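Local atomic coordinates of beta-glucanase (Bacteroides thetaiotaomicron, PDB entry 6EUG), a protein that probably hydrolyses beta-1,3-galactosidic bonds of arabinogalactan through the family 43 glycoside hydrolase domain that this chain contains. Residues 306-309 against 315-318; 203-206 against 210-213; 81-86 against 325-330. All coordinates share one frame; numbering follows the deposited sequence.

How the contacts relate
The chain is folded as the five-bladed beta-propeller of family 43, and the three contacts lie well apart in it. Contact 3 spans the largest stretch of sequence. It joins the first blade to the last, and contacts 1 and 2 are nested inside the loop it closes. Contacts 1 and 3 both reach the last sheet; their centres are 23 Å apart and their nearest atoms about 13 Å. Contact 2 lies on the opposite side of the chain's centre from contact 3, 37 Å away between centres. The side chains of T316 in contact 1 and M211 in contact 2 are each about 12 Å from the bound glucoimidazole. R213 directly precedes D214, a residue of the glucoimidazole pocket.

Contact 1 (306-309 against 315-318); sequences NPCV and KTFG
C308 and F317 carry most of this contact, which is largely apolar and has no hydrogen bond between the two segments. C308 SG lies 3.7 Å from F317 CE2. The same SG is 4.5 Å from the centroid of the F317 ring and 42° off the ring normal. This is an oblique sulfur-aromatic contact. C308 CB adds a contact of 3.8 Å to F317 CZ. C308 SG also meets the methyl of T316, with CG2 3.9 Å away. That methyl stands anti to the backbone N of T316. OG1 lies beside the backbone N and is hydrogen-bonded to N287 O.

V309 takes part through its backbone. Its carbonyl O sits in the plane of the F317 ring, at the edge, 3.6 Å from CZ. The positive edge of the ring probably suits this oxygen.

Local bonds shape both segments. N306 OD1 accepts from C308 N at 2.9 Å, which makes an Asx turn. The N-H comes from above the carbonyl plane of the amide. N306 ND2 bonds to A313 O, so this amide also ties to the connecting loop. T316, F317 and G318 all have left-handed helical backbone angles. G318 N closes their turn on K315 O at 3.0 Å.

Strand 308-309 is an outer strand of the last sheet. It runs parallel to strand 363-366, and backbone hydrogen bonds link P307 and V309 with I365. F317 also touches I365, and its turn leads into strand 320-327 at the far edge of the sheet.

Contact 2 (203-206 against 210-213); sequences KRDL and QMSR
D205 and Q210 bring the two backbones closest, with their CA atoms 5.6 Å apart. Segment 203-206 lies on helix 200-205. Segment 210-213 is a loop, extended at 210-212, that leads into strand 215-219. No direct hydrogen bond joins the two.

The CB of Q210 points away from segment 203-206. The side chain bends back at its second torsion (chi2 -61°) and sets NE2 3.8 Å from D205 C. Its amide has partners on both atoms: OE1 bonds to Q238 and NE2 to V202 O.

R204 grips its chain neighbour D205 side-on. NE meets D205 OD1 at 2.9 Å, from above the carboxylate plane. NH2 meets D205 OD2 at 3.0 Å on its syn side, with an almost straight bond (176°). A bend at the third torsion of R204 (chi3 60°) turns the guanidinium back toward this neighbour. M211 packs against the ion pair: SD is 3.5 Å from R204 NH2, and CG is 3.6 Å from D205 OD2.

Two waters bridge the segments. One donates to D205 OD2 at 2.8 Å and to Q210 OE1, and it accepts from M211 N at 3.0 Å. The second accepts from Q210 NE2 and has L206 O as a possible acceptor.

The two-nitrogen grip of R204 and the water on OD2 would probably favour the ionised form of buried D205. R204 has a second acidic partner in D233. The salt bridge to D205 fixes the carboxylate that water and M211 meet. The waters and the M211 packing join the segments.

Contact 3 (81-86 against 325-330); sequences TDLYNW and LPLPEK
L83 reaches across with its two methyl branches and touches one leucine with each. CD2 meets L325 CD2 at 4.3 Å, and CD1 meets L327 CD2 at the same 4.3 Å. All three residues are buried and the contact is purely apolar. L325 and L327 are two apart on one strand, so both turn to the side that faces L83. The backbones stay far apart, with 11.1 Å between the CA atoms of L83 and L325.

D82 helps set the turn that presents L83. Its OD1 accepts from Y84 N at 2.9 Å, from above the carboxylate plane, as an Asx turn. It also accepts from N85 N at 2.9 Å, on the syn side and nearly straight (171°). A left-handed backbone at L83 (phi 66°) helps reverse the chain. S80 OG adds bonds to D82 N and N85 O across the base of the loop.

Y57 of strand 56-62 touches both L83 and L327, and F373 near the C-terminus also packs on L83. Segment 81-86 connects strands 74-80 and 87-94 of the first blade. Strand 320-327 is an edge strand of the last blade, paired with strand 332-339 through L325 and F334. The leucines thus pack where the first and last propeller blades meet.

Contact 1 (306-309 against 315-318)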
loop_
_atom_site.group_PDB
_atom_site.type_symbol
_atom_site.label_atom_id
_atom_site.label_comp_id
_atom_site.label_asym_id
_atom_site.label_seq_id
_atom_site.Cartn_x
_atom_site.Cartn_y
_atom_site.Cartn_z
ATOM N N ASN A 306 -14.503 -11.764 -4.913
ATOM C CA ASN A 306 -14.463 -10.291 -5.084
ATOM C C ASN A 306 -15.449 -9.657 -4.106
ATOM O O ASN A 306 -16.619 -10.005 -4.116
ATOM C CB ASN A 306 -14.826 -9.925 -6.544
ATOM C CG ASN A 306 -14.841 -8.413 -6.844
ATOM O OD1 ASN A 306 -14.547 -7.561 -5.998
ATOM N ND2 ASN A 306 -15.175 -8.084 -8.101
ATOM N N PRO A 307 -14.975 -8.734 -3.247
ATOM C CA PRO A 307 -15.879 -8.128 -2.264
ATOM C C PRO A 307 -16.829 -7.088 -2.874
ATOM O O PRO A 307 -17.818 -6.728 -2.228
ATOM C CB PRO A 307 -14.905 -7.505 -1.248
ATOM C CG PRO A 307 -13.723 -7.129 -2.102
ATOM C CD PRO A 307 -13.577 -8.307 -3.019
ATOM N N CYS A 308 -16.534 -6.597 -4.079
ATOM C CA CYS A 308 -17.429 -5.633 -4.761
ATOM C C CYS A 308 -18.651 -6.336 -5.326
ATOM O O CYS A 308 -18.506 -7.433 -5.850
ATOM C CB CYS A 308 -16.688 -4.909 -5.890
ATOM S SG CYS A 308 -15.286 -3.933 -5.310
ATOM N N VAL A 309 -19.828 -5.705 -5.231
ATOM C CA VAL A 309 -21.112 -6.268 -5.730
ATOM C C VAL A 309 -21.871 -5.214 -6.566
ATOM O O VAL A 309 -21.782 -4.036 -6.281
ATOM C CB VAL A 309 -22.032 -6.743 -4.561
ATOM C CG1 VAL A 309 -21.340 -7.804 -3.689
ATOM C CG2 VAL A 309 -22.503 -5.586 -3.673
ATOM N N LYS A 315 -14.818 -4.774 -12.411
ATOM C CA LYS A 315 -13.684 -3.893 -12.626
ATOM C C LYS A 315 -13.454 -2.988 -11.413
ATOM O O LYS A 315 -12.862 -1.912 -11.544
ATOM C CB LYS A 315 -13.896 -3.087 -13.937
ATOM C CG LYS A 315 -13.702 -3.883 -15.251
ATOM C CD LYS A 315 -14.988 -4.466 -15.804
ATOM N N THR A 316 -13.905 -3.421 -10.226
ATOM C CA THR A 316 -13.761 -2.649 -8.990
ATOM C C THR A 316 -14.285 -1.186 -9.179
ATOM O O THR A 316 -13.675 -0.195 -8.748
ATOM C CB THR A 316 -12.291 -2.715 -8.470
ATOM O OG1 THR A 316 -11.792 -4.050 -8.560
ATOM C CG2 THR A 316 -12.161 -2.256 -7.009
ATOM N N PHE A 317 -15.425 -1.062 -9.874
ATOM C CA PHE A 317 -16.066 0.243 -10.121
ATOM C C PHE A 317 -15.176 1.242 -10.906
ATOM O O PHE A 317 -15.358 2.459 -10.815
ATOM C CB PHE A 317 -16.567 0.846 -8.796
ATOM C CG PHE A 317 -17.392 -0.118 -7.945
ATOM C CD1 PHE A 317 -18.537 -0.752 -8.463
ATOM C CD2 PHE A 317 -17.061 -0.356 -6.622
ATOM C CE1 PHE A 317 -19.299 -1.595 -7.680
ATOM C CE2 PHE A 317 -17.821 -1.223 -5.835
ATOM C CZ PHE A 317 -18.941 -1.836 -6.363
ATOM N N GLY A 318 -14.229 0.709 -11.678
ATOM C CA GLY A 318 -13.243 1.487 -12.458
ATOM C C GLY A 318 -12.037 1.942 -11.621
ATOM O O GLY A 318 -11.255 2.754 -12.074
#

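Contact 2 (203-206 against 210-213)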
loop_
_atom_site.group_PDB
_atom_site.type_symbol
_atom_site.label_atom_id
_atom_site.label_comp_id
_atom_site.label_asym_id
_atom_site.label_seq_id
_atom_site.Cartn_x
_atom_site.Cartn_y
_atom_site.Cartn_z
ATOM N N LYS A 203 15.142 -16.997 -3.058
ATOM C CA LYS A 203 16.581 -17.386 -3.044
ATOM C C LYS A 203 17.433 -16.413 -3.894
ATOM O O LYS A 203 18.506 -15.999 -3.463
ATOM C CB LYS A 203 16.741 -18.855 -3.511
ATOM N N ARG A 204 16.918 -16.005 -5.059
ATOM C CA ARG A 204 17.584 -15.044 -5.940
ATOM C C ARG A 204 17.884 -13.746 -5.190
ATOM O O ARG A 204 18.977 -13.198 -5.298
ATOM C CB ARG A 204 16.706 -14.740 -7.149
ATOM C CG ARG A 204 17.343 -13.888 -8.241
ATOM C CD ARG A 204 16.310 -13.322 -9.204
ATOM N NE ARG A 204 15.315 -12.452 -8.542
ATOM C CZ ARG A 204 14.235 -11.923 -9.125
ATOM N NH1 ARG A 204 13.963 -12.144 -10.414
ATOM N NH2 ARG A 204 13.417 -11.140 -8.419
ATOM N N ASP A 205 16.908 -13.272 -4.421
ATOM C CA ASP A 205 17.012 -11.959 -3.806
ATOM C C ASP A 205 17.492 -12.005 -2.358
ATOM O O ASP A 205 17.604 -10.948 -1.723
ATOM C CB ASP A 205 15.639 -11.272 -3.880
ATOM C CG ASP A 205 15.219 -10.921 -5.314
ATOM O OD1 ASP A 205 16.110 -10.833 -6.212
ATOM O OD2 ASP A 205 13.984 -10.703 -5.533
ATOM N N LEU A 206 17.791 -13.208 -1.849
ATOM C CA LEU A 206 18.110 -13.409 -0.433
ATOM C C LEU A 206 19.221 -12.491 0.061
ATOM O O LEU A 206 19.052 -11.908 1.129
ATOM C CB LEU A 206 18.486 -14.873 -0.148
ATOM C CG LEU A 206 18.838 -15.271 1.305
ATOM C CD1 LEU A 206 17.588 -15.275 2.157
ATOM C CD2 LEU A 206 19.507 -16.652 1.347
ATOM N N GLN A 210 14.539 -8.658 -0.126
ATOM C CA GLN A 210 13.323 -8.909 -0.900
ATOM C C GLN A 210 12.797 -7.612 -1.517
ATOM O O GLN A 210 12.901 -6.527 -0.901
ATOM C CB GLN A 210 12.254 -9.558 -0.007
ATOM C CG GLN A 210 12.709 -10.891 0.602
ATOM C CD GLN A 210 13.025 -11.934 -0.445
ATOM O OE1 GLN A 210 12.179 -12.229 -1.300
ATOM N NE2 GLN A 210 14.263 -12.512 -0.389
ATOM N N MET A 211 12.257 -7.731 -2.732
ATOM C CA MET A 211 11.737 -6.590 -3.471
ATOM C C MET A 211 10.479 -6.054 -2.823
ATOM O O MET A 211 9.726 -6.806 -2.239
ATOM C CB MET A 211 11.432 -6.967 -4.930
ATOM C CG MET A 211 12.662 -7.378 -5.754
ATOM S SD MET A 211 12.269 -8.053 -7.373
ATOM C CE MET A 211 11.608 -6.609 -8.216
ATOM N N SER A 212 10.301 -4.729 -2.886
ATOM C CA SER A 212 9.084 -4.064 -2.357
ATOM C C SER A 212 8.621 -3.021 -3.327
ATOM O O SER A 212 9.370 -2.072 -3.581
ATOM C CB SER A 212 9.403 -3.405 -0.976
ATOM O OG SER A 212 8.242 -2.846 -0.360
ATOM N N ARG A 213 7.411 -3.197 -3.893
ATOM C CA ARG A 213 6.788 -2.209 -4.758
ATOM C C ARG A 213 5.494 -1.670 -4.102
ATOM O O ARG A 213 5.606 -0.946 -3.103
ATOM C CB ARG A 213 6.662 -2.700 -6.222
ATOM C CG ARG A 213 8.005 -2.961 -6.888
ATOM C CD ARG A 213 7.929 -2.669 -8.389
ATOM N NE ARG A 213 9.144 -2.976 -9.155
ATOM C CZ ARG A 213 9.378 -4.126 -9.793
ATOM N NH1 ARG A 213 8.522 -5.155 -9.715
ATOM N NH2 ARG A 213 10.505 -4.271 -10.493
HETATM O O HOH W 1 11.909 -10.515 -3.725
HETATM O O HOH W 2 16.019 -11.539 1.936
#

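Contact 3 (81-86 against 325-330)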
loop_
_atom_site.group_PDB
_atom_site.type_symbol
_atom_site.label_atom_id
_atom_site.label_comp_id
_atom_site.label_asym_id
_atom_site.label_seq_id
_atom_site.Cartn_x
_atom_site.Cartn_y
_atom_site.Cartn_z
ATOM N N THR A 81 -11.438 18.208 9.908
ATOM C CA THR A 81 -12.109 17.762 11.133
ATOM C C THR A 81 -13.330 16.874 10.810
ATOM O O THR A 81 -13.835 16.181 11.711
ATOM C CB THR A 81 -12.586 18.956 11.963
ATOM O OG1 THR A 81 -13.441 19.765 11.153
ATOM C CG2 THR A 81 -11.407 19.803 12.436
ATOM N N ASP A 82 -13.798 16.886 9.556
ATOM C CA ASP A 82 -15.130 16.316 9.207
ATOM C C ASP A 82 -15.191 15.283 8.049
ATOM O O ASP A 82 -16.272 14.746 7.767
ATOM C CB ASP A 82 -16.168 17.452 8.988
ATOM C CG ASP A 82 -15.854 18.358 7.777
ATOM O OD1 ASP A 82 -14.996 18.008 6.936
ATOM O OD2 ASP A 82 -16.480 19.446 7.664
ATOM N N LEU A 83 -14.038 15.015 7.406
ATOM C CA LEU A 83 -13.912 14.167 6.200
ATOM C C LEU A 83 -14.576 14.690 4.902
ATOM O O LEU A 83 -14.618 13.949 3.895
ATOM C CB LEU A 83 -14.343 12.704 6.492
ATOM C CG LEU A 83 -13.482 12.026 7.570
ATOM C CD1 LEU A 83 -14.153 10.738 8.052
ATOM C CD2 LEU A 83 -12.076 11.714 7.071
ATOM N N TYR A 84 -15.067 15.936 4.919
ATOM C CA TYR A 84 -15.675 16.584 3.741
ATOM C C TYR A 84 -14.852 17.759 3.240
ATOM O O TYR A 84 -14.693 17.919 2.027
ATOM C CB TYR A 84 -17.087 17.107 4.051
ATOM C CG TYR A 84 -18.109 16.075 4.476
ATOM C CD1 TYR A 84 -18.615 15.166 3.565
ATOM C CD2 TYR A 84 -18.623 16.050 5.774
ATOM C CE1 TYR A 84 -19.564 14.233 3.936
ATOM C CE2 TYR A 84 -19.584 15.112 6.150
ATOM C CZ TYR A 84 -20.044 14.211 5.221
ATOM O OH TYR A 84 -20.985 13.260 5.540
ATOM N N ASN A 85 -14.367 18.590 4.171
ATOM C CA ASN A 85 -13.662 19.849 3.856
ATOM C C ASN A 85 -12.160 19.683 4.167
ATOM O O ASN A 85 -11.760 19.486 5.329
ATOM C CB ASN A 85 -14.254 21.005 4.667
ATOM C CG ASN A 85 -15.712 21.277 4.325
ATOM O OD1 ASN A 85 -16.620 20.964 5.101
ATOM N ND2 ASN A 85 -15.950 21.823 3.157
ATOM N N TRP A 86 -11.343 19.774 3.123
ATOM C CA TRP A 86 -9.905 19.444 3.210
ATOM C C TRP A 86 -9.034 20.707 2.999
ATOM O O TRP A 86 -9.121 21.364 1.948
ATOM C CB TRP A 86 -9.572 18.378 2.163
ATOM C CG TRP A 86 -10.176 17.043 2.488
ATOM C CD1 TRP A 86 -11.307 16.527 1.959
ATOM C CD2 TRP A 86 -9.702 16.087 3.439
ATOM N NE1 TRP A 86 -11.579 15.295 2.517
ATOM C CE2 TRP A 86 -10.605 14.995 3.426
ATOM C CE3 TRP A 86 -8.581 16.027 4.283
ATOM C CZ2 TRP A 86 -10.458 13.879 4.278
ATOM C CZ3 TRP A 86 -8.412 14.917 5.114
ATOM C CH2 TRP A 86 -9.345 13.855 5.104
ATOM N N LEU A 325 -10.034 2.890 5.916
ATOM C CA LEU A 325 -10.089 3.804 7.090
ATOM C C LEU A 325 -11.049 3.260 8.141
ATOM O O LEU A 325 -12.263 3.183 7.862
ATOM C CB LEU A 325 -10.601 5.187 6.671
ATOM C CG LEU A 325 -10.812 6.274 7.736
ATOM C CD1 LEU A 325 -9.526 6.609 8.485
ATOM C CD2 LEU A 325 -11.453 7.491 7.094
ATOM N N PRO A 326 -10.545 2.950 9.351
ATOM C CA PRO A 326 -11.481 2.640 10.446
ATOM C C PRO A 326 -12.014 3.908 11.126
ATOM O O PRO A 326 -11.269 4.894 11.245
ATOM C CB PRO A 326 -10.616 1.838 11.439
ATOM C CG PRO A 326 -9.259 1.686 10.808
ATOM C CD PRO A 326 -9.139 2.756 9.773
ATOM N N LEU A 327 -13.279 3.880 11.572
ATOM C CA LEU A 327 -13.842 4.884 12.471
ATOM C C LEU A 327 -14.230 4.136 13.761
ATOM O O LEU A 327 -15.358 3.698 13.890
ATOM C CB LEU A 327 -15.085 5.580 11.863
ATOM C CG LEU A 327 -14.917 6.394 10.564
ATOM C CD1 LEU A 327 -16.229 7.108 10.233
ATOM C CD2 LEU A 327 -13.811 7.422 10.694
ATOM N N PRO A 328 -13.276 3.945 14.688
ATOM C CA PRO A 328 -13.474 2.991 15.816
ATOM C C PRO A 328 -14.588 3.384 16.769
ATOM O O PRO A 328 -15.255 2.507 17.315
ATOM C CB PRO A 328 -12.103 2.936 16.484
ATOM C CG PRO A 328 -11.426 4.205 16.074
ATOM C CD PRO A 328 -11.924 4.544 14.709
ATOM N N GLU A 329 -14.807 4.686 16.931
ATOM C CA GLU A 329 -15.958 5.214 17.675
ATOM C C GLU A 329 -17.335 4.812 17.186
ATOM O O GLU A 329 -18.283 4.940 17.959
ATOM C CB GLU A 329 -15.910 6.746 17.781
ATOM C CG GLU A 329 -16.066 7.504 16.496
ATOM C CD GLU A 329 -14.804 7.483 15.666
ATOM O OE1 GLU A 329 -13.728 7.015 16.150
ATOM O OE2 GLU A 329 -14.908 7.931 14.540
ATOM N N LYS A 330 -17.445 4.417 15.911
ATOM C CA LYS A 330 -18.659 3.874 15.331
ATOM C C LYS A 330 -18.640 2.391 15.000
ATOM O O LYS A 330 -19.656 1.855 14.573
ATOM C CB LYS A 330 -19.003 4.674 14.067
ATOM C CG LYS A 330 -19.375 6.106 14.408
ATOM C CD LYS A 330 -19.797 6.926 13.200
ATOM C CE LYS A 330 -20.322 8.282 13.661
ATOM N NZ LYS A 330 -19.208 9.213 14.033
#